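Local structure of flagellar assembly protein FliH (5B0O) at residues E[69-80]-E[106-117]; E[49-60]-E[81-89]. The protein is needed for flagellar assembly and regrowth and takes part in flagellar protein export, this chain being its C-terminal part. All blocks are in the same frame, centred on the assembly; numbering follows the deposited sequence.

Contact 1 (E[69-80]-E[106-117]); sequences FSGKPQLRVHPD and LHHGGCKVSADE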
loop_
_atom_site.group_PDB
_atom_site.type_symbol
_atom_site.label_atom_id
_atom_site.label_comp_id
_atom_site.label_asym_id
_atom_site.label_seq_id
_atom_site.Cartn_x
_atom_site.Cartn_y
_atom_site.Cartn_z
ATOM N N PHE E 69 7.445 -22.265 -30.410
ATOM C CA PHE E 69 7.351 -21.210 -31.419
ATOM C C PHE E 69 7.332 -21.779 -32.834
ATOM O O PHE E 69 8.149 -22.625 -33.179
ATOM C CB PHE E 69 8.515 -20.222 -31.286
ATOM C CG PHE E 69 8.576 -19.529 -29.954
ATOM C CD1 PHE E 69 7.432 -19.018 -29.371
ATOM C CD2 PHE E 69 9.779 -19.402 -29.279
ATOM C CE1 PHE E 69 7.485 -18.390 -28.151
ATOM C CE2 PHE E 69 9.835 -18.776 -28.049
ATOM C CZ PHE E 69 8.684 -18.270 -27.488
ATOM N N SER E 70 6.365 -21.349 -33.636
ATOM C CA SER E 70 6.362 -21.655 -35.065
ATOM C C SER E 70 6.866 -20.470 -35.893
ATOM O O SER E 70 7.039 -20.573 -37.099
ATOM C CB SER E 70 4.969 -22.107 -35.524
ATOM O OG SER E 70 4.320 -21.126 -36.312
ATOM N N GLY E 71 7.187 -19.379 -35.213
ATOM C CA GLY E 71 7.370 -18.069 -35.816
ATOM C C GLY E 71 8.695 -17.829 -36.518
ATOM O O GLY E 71 9.170 -16.694 -36.564
ATOM N N LYS E 72 9.310 -18.897 -37.018
ATOM C CA LYS E 72 10.669 -18.847 -37.546
ATOM C C LYS E 72 11.625 -18.497 -36.421
ATOM O O LYS E 72 12.342 -17.498 -36.483
ATOM C CB LYS E 72 10.799 -17.820 -38.674
ATOM C CG LYS E 72 9.952 -18.101 -39.905
ATOM C CD LYS E 72 10.255 -17.115 -41.027
ATOM C CE LYS E 72 10.030 -15.675 -40.583
ATOM N NZ LYS E 72 8.600 -15.367 -40.279
ATOM N N PRO E 73 11.648 -19.347 -35.387
ATOM C CA PRO E 73 12.425 -19.111 -34.169
ATOM C C PRO E 73 13.901 -18.942 -34.477
ATOM O O PRO E 73 14.424 -19.655 -35.334
ATOM C CB PRO E 73 12.212 -20.399 -33.367
ATOM C CG PRO E 73 10.944 -20.970 -33.899
ATOM C CD PRO E 73 10.968 -20.651 -35.356
ATOM N N GLN E 74 14.551 -18.002 -33.794
ATOM C CA GLN E 74 15.992 -17.823 -33.917
ATOM C C GLN E 74 16.627 -17.625 -32.540
ATOM O O GLN E 74 16.202 -16.767 -31.771
ATOM C CB GLN E 74 16.328 -16.657 -34.850
ATOM C CG GLN E 74 16.372 -15.287 -34.178
ATOM C CD GLN E 74 16.594 -14.153 -35.171
ATOM O OE1 GLN E 74 16.440 -12.974 -34.836
ATOM N NE2 GLN E 74 16.962 -14.507 -36.399
ATOM N N LEU E 75 17.618 -18.454 -32.224
ATOM C CA LEU E 75 18.384 -18.325 -30.986
ATOM C C LEU E 75 19.570 -17.409 -31.227
ATOM O O LEU E 75 20.239 -17.506 -32.256
ATOM C CB LEU E 75 18.871 -19.691 -30.502
ATOM C CG LEU E 75 19.942 -19.752 -29.413
ATOM C CD1 LEU E 75 19.436 -19.161 -28.125
ATOM C CD2 LEU E 75 20.392 -21.185 -29.181
ATOM N N ARG E 76 19.815 -16.506 -30.285
ATOM C CA ARG E 76 20.908 -15.552 -30.400
ATOM C C ARG E 76 21.793 -15.647 -29.177
ATOM O O ARG E 76 21.303 -15.683 -28.046
ATOM C CB ARG E 76 20.381 -14.121 -30.496
ATOM C CG ARG E 76 19.401 -13.873 -31.613
ATOM C CD ARG E 76 18.786 -12.497 -31.472
ATOM N NE ARG E 76 17.608 -12.341 -32.317
ATOM C CZ ARG E 76 16.780 -11.305 -32.253
ATOM N NH1 ARG E 76 17.007 -10.334 -31.376
ATOM N NH2 ARG E 76 15.727 -11.239 -33.058
ATOM N N VAL E 77 23.099 -15.682 -29.410
ATOM C CA VAL E 77 24.069 -15.633 -28.334
ATOM C C VAL E 77 25.209 -14.719 -28.754
ATOM O O VAL E 77 25.330 -14.372 -29.929
ATOM C CB VAL E 77 24.609 -17.024 -28.003
ATOM C CG1 VAL E 77 25.438 -16.966 -26.739
ATOM C CG2 VAL E 77 23.468 -17.996 -27.816
ATOM N N HIS E 78 26.029 -14.311 -27.794
ATOM C CA HIS E 78 27.202 -13.503 -28.096
ATOM C C HIS E 78 28.118 -14.289 -29.020
ATOM O O HIS E 78 28.354 -15.480 -28.799
ATOM C CB HIS E 78 27.951 -13.150 -26.813
ATOM C CG HIS E 78 28.969 -12.064 -26.983
ATOM N ND1 HIS E 78 30.122 -12.004 -26.235
ATOM C CD2 HIS E 78 28.996 -10.988 -27.807
ATOM C CE1 HIS E 78 30.824 -10.942 -26.595
ATOM N NE2 HIS E 78 30.162 -10.309 -27.543
ATOM N N PRO E 79 28.654 -13.622 -30.052
ATOM C CA PRO E 79 29.529 -14.302 -31.012
ATOM C C PRO E 79 30.586 -15.167 -30.332
ATOM O O PRO E 79 31.012 -16.164 -30.917
ATOM C CB PRO E 79 30.183 -13.133 -31.749
ATOM C CG PRO E 79 29.091 -12.092 -31.792
ATOM C CD PRO E 79 28.287 -12.266 -30.505
ATOM N N ASP E 80 30.981 -14.797 -29.118
ATOM C CA ASP E 80 31.968 -15.560 -28.356
ATOM C C ASP E 80 31.480 -16.911 -27.823
ATOM O O ASP E 80 32.271 -17.850 -27.691
ATOM C CB ASP E 80 32.509 -14.719 -27.208
ATOM C CG ASP E 80 33.400 -13.603 -27.683
ATOM O OD1 ASP E 80 33.498 -13.400 -28.911
ATOM O OD2 ASP E 80 33.998 -12.925 -26.823
ATOM N N LEU E 106 24.382 -9.439 -26.365
ATOM C CA LEU E 106 24.108 -10.389 -25.299
ATOM C C LEU E 106 25.402 -10.655 -24.552
ATOM O O LEU E 106 26.465 -10.762 -25.154
ATOM C CB LEU E 106 23.494 -11.690 -25.840
ATOM C CG LEU E 106 22.189 -11.565 -26.637
ATOM C CD1 LEU E 106 21.728 -12.914 -27.156
ATOM C CD2 LEU E 106 21.086 -10.911 -25.814
ATOM N N HIS E 107 25.324 -10.725 -23.233
ATOM C CA HIS E 107 26.494 -11.069 -22.448
ATOM C C HIS E 107 26.698 -12.576 -22.457
ATOM O O HIS E 107 25.755 -13.339 -22.667
ATOM C CB HIS E 107 26.368 -10.549 -21.019
ATOM C CG HIS E 107 26.100 -9.079 -20.931
ATOM N ND1 HIS E 107 24.844 -8.538 -21.132
ATOM C CD2 HIS E 107 26.915 -8.037 -20.664
ATOM C CE1 HIS E 107 24.905 -7.230 -20.991
ATOM N NE2 HIS E 107 26.150 -6.895 -20.706
ATOM N N HIS E 108 27.941 -12.993 -22.249
ATOM C CA HIS E 108 28.301 -14.405 -22.228
ATOM C C HIS E 108 27.455 -15.172 -21.217
ATOM O O HIS E 108 27.180 -14.670 -20.136
ATOM C CB HIS E 108 29.783 -14.560 -21.865
ATOM C CG HIS E 108 30.714 -13.788 -22.747
ATOM N ND1 HIS E 108 30.631 -12.422 -22.911
ATOM C CD2 HIS E 108 31.767 -14.192 -23.498
ATOM C CE1 HIS E 108 31.584 -12.019 -23.732
ATOM N NE2 HIS E 108 32.286 -13.076 -24.103
ATOM N N GLY E 109 27.038 -16.385 -21.569
ATOM C CA GLY E 109 26.335 -17.247 -20.632
ATOM C C GLY E 109 24.838 -17.017 -20.616
ATOM O O GLY E 109 24.136 -17.483 -19.717
ATOM N N GLY E 110 24.350 -16.319 -21.637
ATOM C CA GLY E 110 22.945 -15.962 -21.740
ATOM C C GLY E 110 22.500 -15.862 -23.185
ATOM O O GLY E 110 23.327 -15.686 -24.081
ATOM N N CYS E 111 21.195 -15.966 -23.412
ATOM C CA CYS E 111 20.662 -16.068 -24.763
ATOM C C CYS E 111 19.225 -15.576 -24.857
ATOM O O CYS E 111 18.558 -15.360 -23.845
ATOM C CB CYS E 111 20.702 -17.517 -25.212
ATOM S SG CYS E 111 19.668 -18.563 -24.185
ATOM N N LYS E 112 18.760 -15.371 -26.081
ATOM C CA LYS E 112 17.352 -15.093 -26.317
ATOM C C LYS E 112 16.876 -15.875 -27.529
ATOM O O LYS E 112 17.606 -16.011 -28.506
ATOM C CB LYS E 112 17.104 -13.598 -26.547
ATOM C CG LYS E 112 17.403 -12.695 -25.363
ATOM C CD LYS E 112 16.980 -11.263 -25.665
ATOM C CE LYS E 112 17.639 -10.273 -24.721
ATOM N NZ LYS E 112 16.960 -8.954 -24.763
ATOM N N VAL E 113 15.654 -16.391 -27.454
ATOM C CA VAL E 113 15.009 -17.032 -28.593
ATOM C C VAL E 113 13.896 -16.127 -29.091
ATOM O O VAL E 113 13.016 -15.742 -28.328
ATOM C CB VAL E 113 14.403 -18.381 -28.202
ATOM C CG1 VAL E 113 13.865 -19.079 -29.424
ATOM C CG2 VAL E 113 15.445 -19.246 -27.508
ATOM N N SER E 114 13.925 -15.789 -30.373
ATOM C CA SER E 114 12.953 -14.855 -30.915
ATOM C C SER E 114 12.117 -15.485 -32.014
ATOM O O SER E 114 12.652 -16.107 -32.921
ATOM C CB SER E 114 13.671 -13.624 -31.458
ATOM O OG SER E 114 14.803 -13.318 -30.673
ATOM N N ALA E 115 10.802 -15.317 -31.930
ATOM C CA ALA E 115 9.897 -15.725 -33.000
ATOM C C ALA E 115 8.821 -14.666 -33.171
ATOM O O ALA E 115 8.750 -13.713 -32.397
ATOM C CB ALA E 115 9.269 -17.066 -32.684
ATOM N N ASP E 116 7.964 -14.846 -34.167
ATOM C CA ASP E 116 6.902 -13.883 -34.422
ATOM C C ASP E 116 5.990 -13.758 -33.208
ATOM O O ASP E 116 5.579 -12.659 -32.847
ATOM C CB ASP E 116 6.088 -14.278 -35.663
ATOM C CG ASP E 116 6.939 -14.369 -36.927
ATOM O OD1 ASP E 116 8.025 -13.748 -36.965
ATOM O OD2 ASP E 116 6.517 -15.059 -37.886
ATOM N N GLU E 117 5.687 -14.890 -32.580
ATOM C CA GLU E 117 4.765 -14.936 -31.444
ATOM C C GLU E 117 5.304 -14.196 -30.226
ATOM O O GLU E 117 4.548 -13.567 -29.490
ATOM C CB GLU E 117 4.469 -16.381 -31.020
ATOM C CG GLU E 117 4.101 -17.347 -32.140
ATOM C CD GLU E 117 5.308 -18.041 -32.746
ATOM O OE1 GLU E 117 6.426 -17.489 -32.674
ATOM O OE2 GLU E 117 5.137 -19.145 -33.298
#
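L75 meets C111 and V113 on the closely packed face of this strand pair. Its CG is anti to the backbone N (chi1 166°), which carries CD1 toward the partner strand, to 3.6 Å from C111 CB and 4.0 Å from V113 CG2. V77 CG2 adds itself to C111 CB, and helix 53-63 closes over them through L55, I59 and L62. F69 extends the packing, its CB 3.5 Å from A115 CB and its ring edge against V113 CG1. The backbones of Q74 and S114, and of R76 and K112, pair by two hydrogen bonds each.

The other face is polar and more exposed. R76, extended from CG to NE, holds Q74 OE1 side-on with two nitrogens, NH2 at 2.6 Å and NE at 2.8 Å. S114 OG sits over the centre of the guanidinium, 3.2 Å from R76 CZ. K72 and D116 are exposed; K72 NZ forms a salt bridge with D116 OD2 at 3.2 Å, its hydrogen bond weak. At the other end H78 turns its edge to the face of H108, whose NE2 donates to D80 OD2. Antiparallel strands 74-77 and 112-114 are the central pair of a mixed four-stranded sheet, flanked by 99-102 and 119-121, in the alpha/beta domain of this FliH chain.

Contact 2 (E[49-60]-E[81-89]); sequences AVDNSALIKQIQ and DLQRVEEML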
loop_
_atom_site.group_PDB
_atom_site.type_symbol
_atom_site.label_atom_id
_atom_site.label_comp_id
_atom_site.label_asym_id
_atom_site.label_seq_id
_atom_site.Cartn_x
_atom_site.Cartn_y
_atom_site.Cartn_z
ATOM N N ALA E 49 34.204 -16.099 -20.266
ATOM C CA ALA E 49 34.620 -17.391 -19.734
ATOM C C ALA E 49 34.301 -18.485 -20.737
ATOM O O ALA E 49 33.436 -18.326 -21.601
ATOM C CB ALA E 49 33.937 -17.667 -18.401
ATOM N N VAL E 50 34.995 -19.606 -20.622
ATOM C CA VAL E 50 34.892 -20.629 -21.648
ATOM C C VAL E 50 33.859 -21.708 -21.333
ATOM O O VAL E 50 33.692 -22.662 -22.100
ATOM C CB VAL E 50 36.253 -21.312 -21.880
ATOM C CG1 VAL E 50 36.770 -21.007 -23.278
ATOM C CG2 VAL E 50 37.257 -20.872 -20.825
ATOM N N ASP E 51 33.145 -21.560 -20.224
ATOM C CA ASP E 51 32.128 -22.556 -19.908
ATOM C C ASP E 51 30.721 -22.139 -20.319
ATOM O O ASP E 51 30.128 -21.223 -19.749
ATOM C CB ASP E 51 32.170 -22.965 -18.435
ATOM C CG ASP E 51 33.115 -24.125 -18.185
ATOM O OD1 ASP E 51 32.727 -25.284 -18.458
ATOM O OD2 ASP E 51 34.249 -23.878 -17.721
ATOM N N ASN E 52 30.202 -22.831 -21.328
ATOM C CA ASN E 52 28.812 -22.706 -21.716
ATOM C C ASN E 52 27.985 -23.723 -20.940
ATOM O O ASN E 52 26.795 -23.893 -21.202
ATOM C CB ASN E 52 28.617 -22.933 -23.222
ATOM C CG ASN E 52 29.917 -22.911 -24.006
ATOM O OD1 ASN E 52 30.464 -21.846 -24.291
ATOM N ND2 ASN E 52 30.389 -24.091 -24.404
ATOM N N SER E 53 28.626 -24.404 -19.995
ATOM C CA SER E 53 28.001 -25.507 -19.281
ATOM C C SER E 53 26.579 -25.144 -18.850
ATOM O O SER E 53 25.639 -25.901 -19.088
ATOM C CB SER E 53 28.853 -25.883 -18.066
ATOM O OG SER E 53 28.390 -27.072 -17.448
ATOM N N ALA E 54 26.424 -23.971 -18.243
ATOM C CA ALA E 54 25.115 -23.487 -17.810
ATOM C C ALA E 54 24.286 -22.955 -18.982
ATOM O O ALA E 54 23.080 -23.200 -19.061
ATOM C CB ALA E 54 25.274 -22.415 -16.744
ATOM N N LEU E 55 24.935 -22.215 -19.881
ATOM C CA LEU E 55 24.278 -21.709 -21.084
ATOM C C LEU E 55 23.765 -22.860 -21.944
ATOM O O LEU E 55 22.619 -22.847 -22.389
ATOM C CB LEU E 55 25.224 -20.820 -21.896
ATOM C CG LEU E 55 24.732 -20.368 -23.273
ATOM C CD1 LEU E 55 23.436 -19.619 -23.137
ATOM C CD2 LEU E 55 25.760 -19.506 -23.980
ATOM N N ILE E 56 24.612 -23.860 -22.166
ATOM C CA ILE E 56 24.207 -25.032 -22.935
ATOM C C ILE E 56 23.038 -25.775 -22.291
ATOM O O ILE E 56 22.263 -26.428 -22.978
ATOM C CB ILE E 56 25.374 -26.009 -23.152
ATOM C CG1 ILE E 56 26.426 -25.369 -24.046
ATOM C CG2 ILE E 56 24.881 -27.289 -23.812
ATOM C CD1 ILE E 56 25.886 -24.986 -25.399
ATOM N N LYS E 57 22.909 -25.685 -20.975
ATOM C CA LYS E 57 21.804 -26.356 -20.312
ATOM C C LYS E 57 20.518 -25.575 -20.495
ATOM O O LYS E 57 19.453 -26.163 -20.676
ATOM C CB LYS E 57 22.092 -26.564 -18.829
ATOM C CG LYS E 57 23.161 -27.595 -18.557
ATOM C CD LYS E 57 23.328 -27.823 -17.058
ATOM C CE LYS E 57 24.530 -28.710 -16.768
ATOM N NZ LYS E 57 24.397 -30.049 -17.405
ATOM N N GLN E 58 20.623 -24.249 -20.457
ATOM C CA GLN E 58 19.457 -23.389 -20.613
ATOM C C GLN E 58 18.836 -23.547 -21.995
ATOM O O GLN E 58 17.609 -23.619 -22.132
ATOM C CB GLN E 58 19.836 -21.927 -20.392
ATOM C CG GLN E 58 18.663 -20.972 -20.496
ATOM C CD GLN E 58 17.750 -21.049 -19.297
ATOM O OE1 GLN E 58 18.167 -20.782 -18.177
ATOM N NE2 GLN E 58 16.494 -21.408 -19.525
ATOM N N ILE E 59 19.690 -23.587 -23.016
ATOM C CA ILE E 59 19.235 -23.754 -24.391
ATOM C C ILE E 59 18.516 -25.087 -24.553
ATOM O O ILE E 59 17.474 -25.161 -25.210
ATOM C CB ILE E 59 20.391 -23.650 -25.390
ATOM C CG1 ILE E 59 20.964 -22.233 -25.378
ATOM C CG2 ILE E 59 19.915 -23.999 -26.774
ATOM C CD1 ILE E 59 22.192 -22.051 -26.226
ATOM N N GLN E 60 19.071 -26.131 -23.944
ATOM C CA GLN E 60 18.401 -27.420 -23.881
ATOM C C GLN E 60 17.013 -27.246 -23.281
ATOM O O GLN E 60 16.024 -27.739 -23.823
ATOM C CB GLN E 60 19.199 -28.397 -23.029
ATOM C CG GLN E 60 20.470 -28.913 -23.676
ATOM C CD GLN E 60 21.225 -29.867 -22.764
ATOM O OE1 GLN E 60 20.867 -30.045 -21.593
ATOM N NE2 GLN E 60 22.271 -30.485 -23.295
ATOM N N ASP E 81 30.193 -17.003 -27.492
ATOM C CA ASP E 81 29.592 -18.286 -27.131
ATOM C C ASP E 81 29.133 -19.013 -28.391
ATOM O O ASP E 81 28.871 -20.213 -28.362
ATOM C CB ASP E 81 28.375 -18.094 -26.222
ATOM C CG ASP E 81 28.736 -17.617 -24.830
ATOM O OD1 ASP E 81 29.673 -18.168 -24.214
ATOM O OD2 ASP E 81 28.055 -16.686 -24.348
ATOM N N LEU E 82 29.052 -18.280 -29.499
ATOM C CA LEU E 82 28.392 -18.773 -30.714
ATOM C C LEU E 82 28.975 -20.053 -31.302
ATOM O O LEU E 82 28.264 -21.040 -31.467
ATOM C CB LEU E 82 28.358 -17.686 -31.792
ATOM C CG LEU E 82 27.676 -18.063 -33.108
ATOM C CD1 LEU E 82 27.070 -16.849 -33.769
ATOM C CD2 LEU E 82 28.647 -18.734 -34.048
ATOM N N GLN E 83 30.261 -20.028 -31.635
ATOM C CA GLN E 83 30.900 -21.162 -32.297
ATOM C C GLN E 83 30.763 -22.433 -31.480
ATOM O O GLN E 83 30.496 -23.502 -32.022
ATOM C CB GLN E 83 32.384 -20.884 -32.561
ATOM C CG GLN E 83 32.667 -20.005 -33.775
ATOM C CD GLN E 83 34.135 -20.013 -34.163
ATOM O OE1 GLN E 83 34.935 -20.754 -33.591
ATOM N NE2 GLN E 83 34.494 -19.189 -35.140
ATOM N N ARG E 84 30.957 -22.308 -30.173
ATOM C CA ARG E 84 30.930 -23.458 -29.280
ATOM C C ARG E 84 29.521 -24.036 -29.148
ATOM O O ARG E 84 29.331 -25.248 -29.199
ATOM C CB ARG E 84 31.507 -23.065 -27.919
ATOM C CG ARG E 84 32.898 -22.442 -28.028
ATOM C CD ARG E 84 33.478 -22.073 -26.677
ATOM N NE ARG E 84 33.069 -20.742 -26.242
ATOM C CZ ARG E 84 32.945 -20.389 -24.968
ATOM N NH1 ARG E 84 33.184 -21.277 -24.016
ATOM N NH2 ARG E 84 32.571 -19.158 -24.644
ATOM N N VAL E 85 28.535 -23.161 -28.985
ATOM C CA VAL E 85 27.139 -23.581 -28.917
ATOM C C VAL E 85 26.737 -24.194 -30.248
ATOM O O VAL E 85 26.071 -25.225 -30.297
ATOM C CB VAL E 85 26.216 -22.390 -28.602
ATOM C CG1 VAL E 85 24.760 -22.771 -28.787
ATOM C CG2 VAL E 85 26.467 -21.886 -27.188
ATOM N N GLU E 86 27.156 -23.548 -31.327
ATOM C CA GLU E 86 26.913 -24.050 -32.667
ATOM C C GLU E 86 27.342 -25.512 -32.770
ATOM O O GLU E 86 26.624 -26.337 -33.316
ATOM C CB GLU E 86 27.653 -23.188 -33.693
ATOM C CG GLU E 86 27.086 -23.253 -35.094
ATOM C CD GLU E 86 27.350 -24.579 -35.765
ATOM O OE1 GLU E 86 28.130 -25.375 -35.207
ATOM O OE2 GLU E 86 26.783 -24.824 -36.852
ATOM N N GLU E 87 28.516 -25.836 -32.251
ATOM C CA GLU E 87 28.980 -27.213 -32.303
ATOM C C GLU E 87 28.144 -28.152 -31.422
ATOM O O GLU E 87 27.529 -29.092 -31.921
ATOM C CB GLU E 87 30.469 -27.269 -31.954
ATOM C CG GLU E 87 31.246 -26.171 -32.663
ATOM C CD GLU E 87 32.740 -26.404 -32.702
ATOM O OE1 GLU E 87 33.237 -27.253 -31.931
ATOM O OE2 GLU E 87 33.419 -25.723 -33.505
ATOM N N MET E 88 28.076 -27.869 -30.127
ATOM C CA MET E 88 27.390 -28.761 -29.196
ATOM C C MET E 88 25.922 -28.973 -29.566
ATOM O O MET E 88 25.484 -30.103 -29.758
ATOM C CB MET E 88 27.494 -28.227 -27.764
ATOM C CG MET E 88 28.919 -28.030 -27.252
ATOM S SD MET E 88 29.756 -29.574 -26.822
ATOM C CE MET E 88 28.529 -30.355 -25.772
ATOM N N LEU E 89 25.165 -27.883 -29.644
ATOM C CA LEU E 89 23.726 -27.943 -29.903
ATOM C C LEU E 89 23.274 -27.661 -31.343
ATOM O O LEU E 89 22.078 -27.734 -31.644
ATOM C CB LEU E 89 23.006 -26.992 -28.953
ATOM C CG LEU E 89 23.337 -27.196 -27.477
ATOM C CD1 LEU E 89 22.808 -26.034 -26.652
ATOM C CD2 LEU E 89 22.768 -28.515 -26.994
#
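Helices 53-60 and 81-89 run with their N-to-C directions 53° apart, and their axes come no closer than 11.0 Å. The backbones draw nearest at I56 and V85, whose CA atoms lie 6.8 Å apart, and again at N52 and D81, where the loop before the first helix passes the start of the second. Space between axes so far apart is bridged by branched aliphatic side chains. The side chain of I56 lies alongside those of V85 and L89, pointing the opposite way to each, its CD1 3.6 Å from V85 CG2 and 3.5 Å from L89 CD1. One turn on, I59 meets V85 tip to tip, CD1 to CG1, while its CG2 branch rests against L89 CD1. The CG of L89 is anti to the carbonyl carbon, which brings CD1 to both isoleucines and CD2 to the aliphatic part of Q60.

Both helices lie against the sheet: L55 and I59 touch strand 74-77, whereas L82 and V85 touch strand 99-102. Helix 79-96 joins these two parallel, adjacent strands, so 81-89 belongs to a beta-alpha-beta crossover, with 53-60 packed beside it.

Toward the loop the chemistry becomes polar. L55 CD2 lies against the carboxylate of D81, 3.6 Å from its CG. D81 divides its oxygens: OD2 accepts from the backbone N of G109, while OD1 forms a salt bridge with R84 NH2. R84, bent at chi3 (-87°), turns its guanidinium toward the loop; NH2 donates to A49 O at 3.3 Å, although A49 is poorly ordered. N52 OD1 stands over a face of this group, 3.0 Å from R84 CZ, with the amide and guanidinium planes 60° apart. Beyond R84 the loop reaches the second subunit, D51 O accepting a weak hydrogen bond from Q46 of that copy.

In the fold
Contacts 1 and 2 have centres about 13 Å apart and meet on one face of the sheet. Both are partly buried, with apolar sides that merge where L75 CD2 touches I59 CD1 at 3.6 Å and exposed residues on their outer sides. Contact 1 joins the two central strands, chiefly through backbone hydrogen bonds; contact 2 joins helices through side chains alone, apart from the arginine that reaches a loop carbonyl. Both use helix 79-96, whose start is also joined to the turn before strand 112-114. In contact 1 polar and charged side chains share the middle of the strands with apolar ones, on the opposite face; in contact 2 the charges are confined to the loop end.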